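Local coordinates for protein possible prolidase (PDB 2P9B) that probably hydrolyses carbon-nitrogen bonds other than peptide bonds, as a member of the TIM-barrel amidohydrolase family, at residues G244-S249 against I264-V269; L291-S296 against S328-A333; I340-D345 against R358-L363. All coordinates share one frame; numbering follows the deposited sequence.

Contact 1 of 3, residues G244-S249 against I264-V269; sequences GAHAQS and IEHGSV
The carbonyl oxygen of Glu-265 takes two backbone N-H groups: Ala-247 N across the contact at 3.1 Å, nearly on the C=O axis, and, weakly, Gly-267 N of its own segment. Gly-267 N shares its proton, since it also makes a short but bent bond (2.8 Å, 134°) to Ala-247 O, while Glu-265 N gives an almost straight bond (176°) to Ala-245 O. Together these bonds pair strand 244-247 in parallel with the backbone that bends sharply at Glu-265. Beyond the bend the backbone of Gly-267 takes angles that call for glycine, and Gln-248 CA comes within 3.4 Å of Gly-267 O in a CA-H...O contact. The edge of the His-246 ring meets the face of His-266, centroids 5.6 Å apart and planes at 65°. The Glu-265 chain is bent at chi2; OE1 forms a salt bridge with Lys-203, OE2 one with Arg-133 and a hydrogen bond with Thr-263. Ser-268 lays CB against Ser-249 C at 3.5 Å and turns OG to Val-269 O, 3.2 Å away; an alanine here would probably leave Val-269 O without that hydroxyl and open a small gap beside Ser-249, the N-cap of helix 250-259. His-246 and His-266, at adjoining strand ends, are placed consistently with the metal-centre histidines of the family; no metal is modelled, and the buried His-246 ND1 has no partner in the model.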
ATOM      1  N   GLY A 244       7.446  -0.339   9.564  1.00 10.33           N
ATOM      2  CA  GLY A 244       7.853   0.383   8.379  1.00 10.55           C
ATOM      3  C   GLY A 244       8.600   1.618   8.827  1.00 10.89           C
ATOM      4  O   GLY A 244       8.292   2.199   9.871  1.00 11.79           O
ATOM      5  N   ALA A 245       9.605   2.015   8.058  1.00 10.84           N
ATOM      6  CA  ALA A 245      10.368   3.198   8.404  1.00 11.30           C
ATOM      7  C   ALA A 245      10.483   4.067   7.174  1.00 12.47           C
ATOM      8  O   ALA A 245      10.811   3.593   6.092  1.00 13.78           O
ATOM      9  CB  ALA A 245      11.753   2.810   8.898  1.00 13.49           C
ATOM     10  N   HIS A 246      10.177   5.339   7.344  1.00 14.27           N
ATOM     11  CA  HIS A 246      10.276   6.276   6.252  1.00 16.29           C
ATOM     12  C   HIS A 246      11.720   6.779   6.296  1.00 15.44           C
ATOM     13  O   HIS A 246      12.193   7.262   7.323  1.00 15.36           O
ATOM     14  CB  HIS A 246       9.225   7.374   6.460  1.00 24.53           C
ATOM     15  CG  HIS A 246       9.769   8.762   6.496  1.00 31.64           C
ATOM     16  ND1 HIS A 246      10.258   9.400   5.377  1.00 34.78           N
ATOM     17  CD2 HIS A 246       9.840   9.660   7.507  1.00 35.28           C
ATOM     18  CE1 HIS A 246      10.602  10.636   5.697  1.00 36.57           C
ATOM     19  NE2 HIS A 246      10.359  10.820   6.983  1.00 37.30           N
ATOM     20  N   ALA A 247      12.434   6.603   5.189  1.00 15.02           N
ATOM     21  CA  ALA A 247      13.829   7.024   5.106  1.00 15.70           C
ATOM     22  C   ALA A 247      14.131   7.454   3.679  1.00 16.91           C
ATOM     23  O   ALA A 247      13.831   6.727   2.734  1.00 16.70           O
ATOM     24  CB  ALA A 247      14.741   5.877   5.514  1.00 15.85           C
ATOM     25  N   GLN A 248      14.714   8.640   3.528  1.00 17.03           N
ATOM     26  CA  GLN A 248      15.055   9.160   2.207  1.00 17.06           C
ATOM     27  C   GLN A 248      16.550   9.428   2.024  1.00 17.99           C
ATOM     28  O   GLN A 248      16.950  10.296   1.247  1.00 18.97           O
ATOM     29  CB  GLN A 248      14.244  10.432   1.897  1.00 17.85           C
ATOM     30  CG  GLN A 248      14.003  11.394   3.066  1.00 18.00           C
ATOM     31  CD  GLN A 248      15.264  12.098   3.554  1.00 18.97           C
ATOM     32  OE1 GLN A 248      15.384  13.326   3.464  1.00 19.95           O
ATOM     33  NE2 GLN A 248      16.198  11.329   4.084  1.00 16.66           N
ATOM     34  N   SER A 249      17.370   8.661   2.735  1.00 17.53           N
ATOM     35  CA  SER A 249      18.818   8.800   2.647  1.00 17.86           C
ATOM     36  C   SER A 249      19.451   7.447   2.927  1.00 16.94           C
ATOM     37  O   SER A 249      18.911   6.647   3.685  1.00 15.80           O
ATOM     38  CB  SER A 249      19.328   9.810   3.676  1.00 18.91           C
ATOM     39  OG  SER A 249      19.207   9.297   4.995  1.00 21.25           O
ATOM     40  N   ILE A 264      10.888  -0.398   3.998  1.00 11.07           N
ATOM     41  CA  ILE A 264      11.504   0.913   3.879  1.00 10.60           C
ATOM     42  C   ILE A 264      10.600   1.712   2.946  1.00 10.73           C
ATOM     43  O   ILE A 264      10.313   1.262   1.835  1.00 11.44           O
ATOM     44  CB  ILE A 264      12.903   0.827   3.234  1.00  9.84           C
ATOM     45  CG1 ILE A 264      13.844  -0.002   4.118  1.00 12.11           C
ATOM     46  CG2 ILE A 264      13.453   2.235   2.992  1.00 11.68           C
ATOM     47  CD1 ILE A 264      14.133   0.603   5.481  1.00 14.82           C
ATOM     48  N   GLU A 265      10.135   2.874   3.403  1.00 11.79           N
ATOM     49  CA  GLU A 265       9.282   3.730   2.583  1.00 12.48           C
ATOM     50  C   GLU A 265      10.118   4.850   1.980  1.00 12.85           C
ATOM     51  O   GLU A 265      10.917   5.476   2.674  1.00 13.72           O
ATOM     52  CB  GLU A 265       8.141   4.348   3.397  1.00 14.96           C
ATOM     53  CG  GLU A 265       6.953   3.423   3.603  1.00 22.54           C
ATOM     54  CD  GLU A 265       7.292   2.241   4.468  1.00 24.26           C
ATOM     55  OE1 GLU A 265       7.819   2.468   5.578  1.00 29.37           O
ATOM     56  OE2 GLU A 265       7.027   1.096   4.048  1.00 18.98           O
ATOM     57  N   HIS A 266       9.901   5.089   0.689  1.00 14.31           N
ATOM     58  CA  HIS A 266      10.614   6.097  -0.098  1.00 15.63           C
ATOM     59  C   HIS A 266      11.964   5.510  -0.499  1.00 15.13           C
ATOM     60  O   HIS A 266      12.151   5.089  -1.637  1.00 15.77           O
ATOM     61  CB  HIS A 266      10.799   7.394   0.697  1.00 20.33           C
ATOM     62  CG  HIS A 266       9.518   8.122   0.973  1.00 25.89           C
ATOM     63  ND1 HIS A 266       8.531   7.611   1.790  1.00 30.90           N
ATOM     64  CD2 HIS A 266       9.064   9.321   0.540  1.00 30.92           C
ATOM     65  CE1 HIS A 266       7.524   8.466   1.848  1.00 31.85           C
ATOM     66  NE2 HIS A 266       7.822   9.511   1.099  1.00 33.65           N
ATOM     67  N   GLY A 267      12.900   5.475   0.439  1.00 15.28           N
ATOM     68  CA  GLY A 267      14.198   4.899   0.136  1.00 14.36           C
ATOM     69  C   GLY A 267      15.213   5.863  -0.440  1.00 14.86           C
ATOM     70  O   GLY A 267      14.985   7.070  -0.497  1.00 15.26           O
ATOM     71  N   SER A 268      16.336   5.315  -0.884  1.00 14.83           N
ATOM     72  CA  SER A 268      17.416   6.121  -1.437  1.00 15.29           C
ATOM     73  C   SER A 268      18.216   5.278  -2.410  1.00 15.06           C
ATOM     74  O   SER A 268      17.881   4.124  -2.658  1.00 14.32           O
ATOM     75  CB  SER A 268      18.344   6.562  -0.310  1.00 17.74           C
ATOM     76  OG  SER A 268      18.983   5.431   0.265  1.00 21.50           O
ATOM     77  N   VAL A 269      19.281   5.857  -2.952  1.00 14.96           N
ATOM     78  CA  VAL A 269      20.134   5.110  -3.859  1.00 15.81           C
ATOM     79  C   VAL A 269      20.768   4.006  -3.008  1.00 16.13           C
ATOM     80  O   VAL A 269      21.029   4.203  -1.818  1.00 16.98           O
ATOM     81  CB  VAL A 269      21.218   6.021  -4.479  1.00 17.33           C
ATOM     82  CG1 VAL A 269      22.068   6.641  -3.386  1.00 19.32           C
ATOM     83  CG2 VAL A 269      22.076   5.217  -5.451  1.00 19.23           C
TER

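Contact 2 of 3, residues L291-S296 against S328-A333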
ATOM      1  N   LEU A 291      10.999  -2.934  -0.017  1.00 11.78           N
ATOM      2  CA  LEU A 291      11.045  -1.517  -0.359  1.00 11.53           C
ATOM      3  C   LEU A 291       9.698  -1.056  -0.914  1.00  9.94           C
ATOM      4  O   LEU A 291       9.110  -1.734  -1.753  1.00 11.09           O
ATOM      5  CB  LEU A 291      12.130  -1.276  -1.409  1.00 10.65           C
ATOM      6  CG  LEU A 291      12.222   0.137  -1.994  1.00 11.53           C
ATOM      7  CD1 LEU A 291      12.659   1.121  -0.922  1.00 13.54           C
ATOM      8  CD2 LEU A 291      13.205   0.145  -3.142  1.00 12.99           C
ATOM      9  N   ILE A 292       9.209   0.089  -0.435  1.00 11.14           N
ATOM     10  CA  ILE A 292       7.950   0.672  -0.918  1.00 10.53           C
ATOM     11  C   ILE A 292       8.358   2.065  -1.414  1.00 10.90           C
ATOM     12  O   ILE A 292       8.284   3.040  -0.672  1.00 12.35           O
ATOM     13  CB  ILE A 292       6.897   0.834   0.217  1.00 11.57           C
ATOM     14  CG1 ILE A 292       6.751  -0.474   1.007  1.00 12.27           C
ATOM     15  CG2 ILE A 292       5.526   1.187  -0.388  1.00 11.93           C
ATOM     16  CD1 ILE A 292       6.195  -1.620   0.206  1.00 14.04           C
ATOM     17  N   PRO A 293       8.798   2.173  -2.679  1.00 11.78           N
ATOM     18  CA  PRO A 293       9.235   3.451  -3.260  1.00 12.23           C
ATOM     19  C   PRO A 293       8.325   4.662  -3.089  1.00 12.26           C
ATOM     20  O   PRO A 293       8.814   5.778  -2.919  1.00 14.02           O
ATOM     21  CB  PRO A 293       9.453   3.109  -4.735  1.00 13.88           C
ATOM     22  CG  PRO A 293       9.818   1.658  -4.699  1.00 14.41           C
ATOM     23  CD  PRO A 293       8.823   1.109  -3.699  1.00 11.34           C
ATOM     24  N   THR A 294       7.015   4.449  -3.145  1.00 13.08           N
ATOM     25  CA  THR A 294       6.051   5.543  -3.028  1.00 13.49           C
ATOM     26  C   THR A 294       6.425   6.696  -3.964  1.00 13.04           C
ATOM     27  O   THR A 294       6.461   7.860  -3.562  1.00 13.30           O
ATOM     28  CB  THR A 294       5.957   6.077  -1.575  1.00 16.55           C
ATOM     29  OG1 THR A 294       7.137   6.819  -1.253  1.00 22.12           O
ATOM     30  CG2 THR A 294       5.827   4.925  -0.594  1.00 15.18           C
ATOM     31  N   LEU A 295       6.684   6.362  -5.225  1.00 12.46           N
ATOM     32  CA  LEU A 295       7.059   7.366  -6.211  1.00 12.81           C
ATOM     33  C   LEU A 295       5.988   8.441  -6.357  1.00 12.80           C
ATOM     34  O   LEU A 295       6.297   9.600  -6.625  1.00 12.33           O
ATOM     35  CB  LEU A 295       7.326   6.711  -7.567  1.00 13.73           C
ATOM     36  CG  LEU A 295       8.472   5.691  -7.564  1.00 14.97           C
ATOM     37  CD1 LEU A 295       8.680   5.150  -8.968  1.00 17.07           C
ATOM     38  CD2 LEU A 295       9.746   6.349  -7.055  1.00 15.22           C
ATOM     39  N   SER A 296       4.731   8.053  -6.180  1.00 12.70           N
ATOM     40  CA  SER A 296       3.618   8.994  -6.275  1.00 12.55           C
ATOM     41  C   SER A 296       3.746  10.169  -5.308  1.00 11.95           C
ATOM     42  O   SER A 296       3.212  11.251  -5.563  1.00 13.86           O
ATOM     43  CB  SER A 296       2.294   8.281  -5.990  1.00 10.75           C
ATOM     44  OG  SER A 296       1.947   7.390  -7.022  1.00 14.46           O
ATOM     45  N   SER A 328      16.300   6.019  -8.520  1.00 15.12           N
ATOM     46  CA  SER A 328      17.467   5.189  -8.761  1.00 15.69           C
ATOM     47  C   SER A 328      17.437   3.942  -7.874  1.00 15.72           C
ATOM     48  O   SER A 328      17.693   2.835  -8.346  1.00 16.47           O
ATOM     49  CB  SER A 328      18.744   5.992  -8.502  1.00 18.43           C
ATOM     50  OG  SER A 328      19.890   5.240  -8.874  1.00 19.76           O
ATOM     51  N   GLY A 329      17.112   4.124  -6.596  1.00 14.50           N
ATOM     52  CA  GLY A 329      17.056   2.998  -5.680  1.00 14.35           C
ATOM     53  C   GLY A 329      16.011   1.957  -6.049  1.00 14.27           C
ATOM     54  O   GLY A 329      16.227   0.766  -5.864  1.00 15.52           O
ATOM     55  N   ALA A 330      14.870   2.402  -6.570  1.00 13.46           N
ATOM     56  CA  ALA A 330      13.818   1.472  -6.958  1.00 13.92           C
ATOM     57  C   ALA A 330      14.281   0.648  -8.152  1.00 13.11           C
ATOM     58  O   ALA A 330      14.013  -0.545  -8.240  1.00 14.02           O
ATOM     59  CB  ALA A 330      12.539   2.237  -7.308  1.00 13.60           C
ATOM     60  N   ARG A 331      14.980   1.296  -9.076  1.00 13.96           N
ATOM     61  CA  ARG A 331      15.476   0.608 -10.259  1.00 14.23           C
ATOM     62  C   ARG A 331      16.514  -0.422  -9.840  1.00 13.96           C
ATOM     63  O   ARG A 331      16.515  -1.554 -10.326  1.00 15.61           O
ATOM     64  CB  ARG A 331      16.114   1.611 -11.225  1.00 17.15           C
ATOM     65  CG  ARG A 331      16.493   1.017 -12.569  1.00 23.17           C
ATOM     66  CD  ARG A 331      17.561   1.859 -13.250  1.00 26.97           C
ATOM     67  NE  ARG A 331      18.837   1.780 -12.542  1.00 28.60           N
ATOM     68  CZ  ARG A 331      19.566   0.671 -12.443  1.00 29.09           C
ATOM     69  NH1 ARG A 331      19.147  -0.454 -13.009  1.00 30.14           N
ATOM     70  NH2 ARG A 331      20.709   0.684 -11.774  1.00 28.84           N
ATOM     71  N   GLN A 332      17.399  -0.025  -8.934  1.00 13.59           N
ATOM     72  CA  GLN A 332      18.438  -0.926  -8.458  1.00 14.44           C
ATOM     73  C   GLN A 332      17.803  -2.114  -7.753  1.00 13.40           C
ATOM     74  O   GLN A 332      18.162  -3.261  -8.005  1.00 14.32           O
ATOM     75  CB  GLN A 332      19.367  -0.193  -7.494  1.00 15.76           C
ATOM     76  CG  GLN A 332      20.110   0.959  -8.138  1.00 18.55           C
ATOM     77  CD  GLN A 332      20.889   1.768  -7.136  1.00 19.81           C
ATOM     78  OE1 GLN A 332      20.368   2.133  -6.086  1.00 18.60           O
ATOM     79  NE2 GLN A 332      22.144   2.070  -7.460  1.00 20.91           N
ATOM     80  N   ALA A 333      16.852  -1.832  -6.870  1.00 14.14           N
ATOM     81  CA  ALA A 333      16.167  -2.885  -6.133  1.00 13.68           C
ATOM     82  C   ALA A 333      15.496  -3.863  -7.101  1.00 14.24           C
ATOM     83  O   ALA A 333      15.551  -5.078  -6.908  1.00 14.65           O
ATOM     84  CB  ALA A 333      15.128  -2.271  -5.188  1.00 12.88           C
TER
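Leu-291 and Pro-293 meet helix 313-335 in different ways, the leucine with a single methyl and the proline with two atoms of its ring. Leu-291 has CG anti to its own backbone nitrogen (chi1 174°), which extends the side chain from the strand toward the helix and lets the CD2 branch do all the touching. That methyl enters the shallow groove between Ala-330 and Ala-333, one helical turn apart: it lies 3.7 Å from Ala-333 CB and 4.1 Å from Ala-330 CA. Gly-329 O, the acceptor of Ala-333 N in the helix, lies 4.1 Å from Leu-291 CD2. Pro-293 comes in farther along the chain. Its CB and CG atoms approach Ala-330 CB obliquely, with CG at 3.8 Å and CB at 4.1 Å. Ala-330 is thus touched on its backbone by the leucine and at its methyl by the proline, while its methyl also reaches Ala-367 of helix 356-367. Behind the proline, Thr-294 OG1 bonds back to Pro-293 O at 2.6 Å, from above the carbonyl plane, on the side of the loop that meets His-266 and His-77. Ile-292, the next residue of the strand, turns instead to Glu-265 and Ala-76. This is the usual division in a TIM barrel: one strand residue faces the outer helix, the next the interior. No hydrogen bond crosses the contact, and the small methyls of Ala-330 and Ala-333 probably let the helix backbone lie close against the strand end; the cohesion is purely apolar.

Contact 3 of 3, residues I340-D345 against R358-L363; sequences IGVGTD and RELELL
Val-342 packs tightly on helix 356-367 with both methyls. CG1, anti to the backbone nitrogen, meets Glu-359 CG at 3.7 Å and, a little more loosely, Leu-360 CD1, whereas CG2 touches Leu-363 CD1, also 3.7 Å away, the two side chains lying at a slant to one another. Next to it Thr-344 CG2 presses on Glu-359 CB at 3.6 Å, the side chains running alongside one another with their tips pointing opposite ways, while the threonine hydroxyl turns off to Asn-75. Segment 340-345 occupies the place of the eighth strand of the TIM barrel: its backbone bonds to Leu-291 on one neighbour and to Ala-76 on the other, and it leads to Asp-345, which faces His-77 and His-79 in an arrangement consistent with the metal site of amidohydrolases. The polar side of the contact is looser, since no direct hydrogen bond joins the segments there. Glu-359 bends at chi2 (65°), bringing Glu-359 CD within 3.4 Å of Gly-343 O. A water bridges the segments: it accepts from Gly-343 N at 3.0 Å. The same water lies 2.7 Å from Glu-359 OE2 and near Gly-341 O, acceptors that compete for its protons. Ser-296 OG bonds OE1 and Leu-295 N bonds OE2 from the start of helix 295-303, whose N-terminal end would probably favour the ionised form of Glu-359.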
ATOM      1  N   ILE A 340       9.594  -5.583  -3.683  1.00 12.68           N
ATOM      2  CA  ILE A 340       9.188  -4.193  -3.879  1.00 11.67           C
ATOM      3  C   ILE A 340       7.676  -4.099  -3.949  1.00  9.75           C
ATOM      4  O   ILE A 340       7.049  -4.760  -4.772  1.00 12.35           O
ATOM      5  CB  ILE A 340       9.763  -3.632  -5.193  1.00 11.58           C
ATOM      6  CG1 ILE A 340      11.286  -3.803  -5.192  1.00 12.31           C
ATOM      7  CG2 ILE A 340       9.351  -2.170  -5.356  1.00 11.86           C
ATOM      8  CD1 ILE A 340      11.954  -3.433  -6.496  1.00 14.50           C
ATOM      9  N   GLY A 341       7.102  -3.255  -3.101  1.00  9.30           N
ATOM     10  CA  GLY A 341       5.659  -3.119  -3.084  1.00 10.89           C
ATOM     11  C   GLY A 341       5.132  -1.824  -3.659  1.00 10.49           C
ATOM     12  O   GLY A 341       5.879  -0.995  -4.172  1.00 12.50           O
ATOM     13  N   VAL A 342       3.817  -1.665  -3.569  1.00  9.94           N
ATOM     14  CA  VAL A 342       3.133  -0.484  -4.073  1.00  9.33           C
ATOM     15  C   VAL A 342       2.461   0.255  -2.918  1.00 10.74           C
ATOM     16  O   VAL A 342       1.615  -0.297  -2.210  1.00 11.20           O
ATOM     17  CB  VAL A 342       2.066  -0.882  -5.122  1.00 11.12           C
ATOM     18  CG1 VAL A 342       1.128   0.279  -5.395  1.00 11.57           C
ATOM     19  CG2 VAL A 342       2.753  -1.313  -6.413  1.00 12.26           C
ATOM     20  N   GLY A 343       2.862   1.507  -2.734  1.00  9.94           N
ATOM     21  CA  GLY A 343       2.307   2.351  -1.690  1.00 11.01           C
ATOM     22  C   GLY A 343       2.393   3.743  -2.279  1.00 11.61           C
ATOM     23  O   GLY A 343       3.225   3.969  -3.155  1.00 11.60           O
ATOM     24  N   THR A 344       1.561   4.679  -1.828  1.00 11.14           N
ATOM     25  CA  THR A 344       1.609   6.011  -2.424  1.00  9.66           C
ATOM     26  C   THR A 344       1.663   7.202  -1.479  1.00 11.90           C
ATOM     27  O   THR A 344       1.901   8.320  -1.924  1.00 12.30           O
ATOM     28  CB  THR A 344       0.405   6.238  -3.345  1.00 10.01           C
ATOM     29  OG1 THR A 344      -0.798   6.201  -2.568  1.00  9.41           O
ATOM     30  CG2 THR A 344       0.353   5.166  -4.420  1.00 11.33           C
ATOM     31  N   ASP A 345       1.432   6.964  -0.192  1.00 11.61           N
ATOM     32  CA  ASP A 345       1.417   8.025   0.818  1.00 13.10           C
ATOM     33  C   ASP A 345       0.193   8.921   0.585  1.00 13.13           C
ATOM     34  O   ASP A 345       0.313  10.141   0.488  1.00 14.92           O
ATOM     35  CB  ASP A 345       2.699   8.869   0.750  1.00 15.14           C
ATOM     36  CG  ASP A 345       3.065   9.485   2.092  1.00 20.08           C
ATOM     37  OD1 ASP A 345       2.198   9.526   2.988  1.00 19.72           O
ATOM     38  OD2 ASP A 345       4.223   9.933   2.252  1.00 22.63           O
ATOM     39  N   ARG A 358      -1.840   4.919 -10.262  1.00 10.90           N
ATOM     40  CA  ARG A 358      -0.746   5.721 -10.799  1.00 10.74           C
ATOM     41  C   ARG A 358       0.619   5.174 -10.398  1.00 10.43           C
ATOM     42  O   ARG A 358       1.579   5.273 -11.163  1.00 12.60           O
ATOM     43  CB  ARG A 358      -0.875   7.174 -10.328  1.00 11.60           C
ATOM     44  CG  ARG A 358       0.244   8.088 -10.823  1.00 13.64           C
ATOM     45  CD  ARG A 358       0.068   8.441 -12.293  1.00 15.94           C
ATOM     46  NE  ARG A 358      -1.011   9.408 -12.480  1.00 17.52           N
ATOM     47  CZ  ARG A 358      -1.343   9.942 -13.651  1.00 19.13           C
ATOM     48  NH1 ARG A 358      -0.684   9.602 -14.750  1.00 18.58           N
ATOM     49  NH2 ARG A 358      -2.323  10.832 -13.717  1.00 19.38           N
ATOM     50  N   GLU A 359       0.709   4.592  -9.206  1.00 10.55           N
ATOM     51  CA  GLU A 359       1.989   4.057  -8.728  1.00 10.55           C
ATOM     52  C   GLU A 359       2.509   2.949  -9.634  1.00 10.78           C
ATOM     53  O   GLU A 359       3.721   2.812  -9.824  1.00 10.91           O
ATOM     54  CB  GLU A 359       1.854   3.532  -7.288  1.00  9.25           C
ATOM     55  CG  GLU A 359       3.183   3.112  -6.623  1.00  9.97           C
ATOM     56  CD  GLU A 359       4.172   4.265  -6.405  1.00 11.50           C
ATOM     57  OE1 GLU A 359       3.781   5.445  -6.517  1.00 14.73           O
ATOM     58  OE2 GLU A 359       5.351   3.979  -6.108  1.00 13.16           O
ATOM     59  N   LEU A 360       1.602   2.155 -10.192  1.00 11.03           N
ATOM     60  CA  LEU A 360       2.030   1.075 -11.077  1.00 10.87           C
ATOM     61  C   LEU A 360       2.605   1.656 -12.363  1.00 12.86           C
ATOM     62  O   LEU A 360       3.601   1.160 -12.886  1.00 12.03           O
ATOM     63  CB  LEU A 360       0.867   0.133 -11.402  1.00 10.67           C
ATOM     64  CG  LEU A 360       0.424  -0.811 -10.281  1.00 10.58           C
ATOM     65  CD1 LEU A 360      -0.339  -0.042  -9.212  1.00 11.55           C
ATOM     66  CD2 LEU A 360      -0.444  -1.908 -10.861  1.00 11.50           C
ATOM     67  N   GLU A 361       1.980   2.715 -12.869  1.00 13.52           N
ATOM     68  CA  GLU A 361       2.477   3.339 -14.090  1.00 15.32           C
ATOM     69  C   GLU A 361       3.849   3.946 -13.849  1.00 15.68           C
ATOM     70  O   GLU A 361       4.709   3.924 -14.733  1.00 16.11           O
ATOM     71  CB  GLU A 361       1.509   4.416 -14.590  1.00 19.42           C
ATOM     72  CG  GLU A 361       0.337   3.837 -15.369  1.00 25.28           C
ATOM     73  CD  GLU A 361      -0.169   4.762 -16.467  1.00 28.31           C
ATOM     74  OE1 GLU A 361      -0.933   4.279 -17.331  1.00 29.29           O
ATOM     75  OE2 GLU A 361       0.187   5.961 -16.467  1.00 28.77           O
ATOM     76  N   LEU A 362       4.053   4.476 -12.645  1.00 14.66           N
ATOM     77  CA  LEU A 362       5.325   5.084 -12.289  1.00 14.06           C
ATOM     78  C   LEU A 362       6.434   4.045 -12.121  1.00 14.21           C
ATOM     79  O   LEU A 362       7.581   4.312 -12.460  1.00 14.80           O
ATOM     80  CB  LEU A 362       5.184   5.919 -11.010  1.00 13.67           C
ATOM     81  CG  LEU A 362       4.256   7.136 -11.113  1.00 15.18           C
ATOM     82  CD1 LEU A 362       4.162   7.828  -9.763  1.00 16.51           C
ATOM     83  CD2 LEU A 362       4.778   8.107 -12.168  1.00 16.47           C
ATOM     84  N   LEU A 363       6.104   2.866 -11.595  1.00 13.93           N
ATOM     85  CA  LEU A 363       7.115   1.822 -11.434  1.00 13.69           C
ATOM     86  C   LEU A 363       7.576   1.352 -12.814  1.00 14.16           C
ATOM     87  O   LEU A 363       8.732   0.977 -13.009  1.00 14.80           O
ATOM     88  CB  LEU A 363       6.559   0.645 -10.630  1.00 13.81           C
ATOM     89  CG  LEU A 363       6.357   0.915  -9.132  1.00 13.53           C
ATOM     90  CD1 LEU A 363       5.645  -0.266  -8.492  1.00 15.97           C
ATOM     91  CD2 LEU A 363       7.700   1.154  -8.453  1.00 14.17           C
TER
HETATM   92  O   HOH W   1       5.440   2.048  -4.168  1.00 12.81           O

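How the contacts relate
The three contacts follow one another along the chain, contact 1 first and contact 3 last, round the later strands of the TIM barrel. Contacts 1 and 2 have centres about 9 Å apart and share the parallel sheet; probable backbone bonds continue the strand pairing from one contact to the next. Contacts 2 and 3 are also about 9 Å apart: Thr-294 packs beside Glu-359, and their helices 313-335 and 356-367 are consecutive in the chain. Contacts 1 and 3 lie about 14 Å apart, yet His-266 touches Asp-345. Outer helix packing and the strand ends of a possible metal site are thus built from the same short segments.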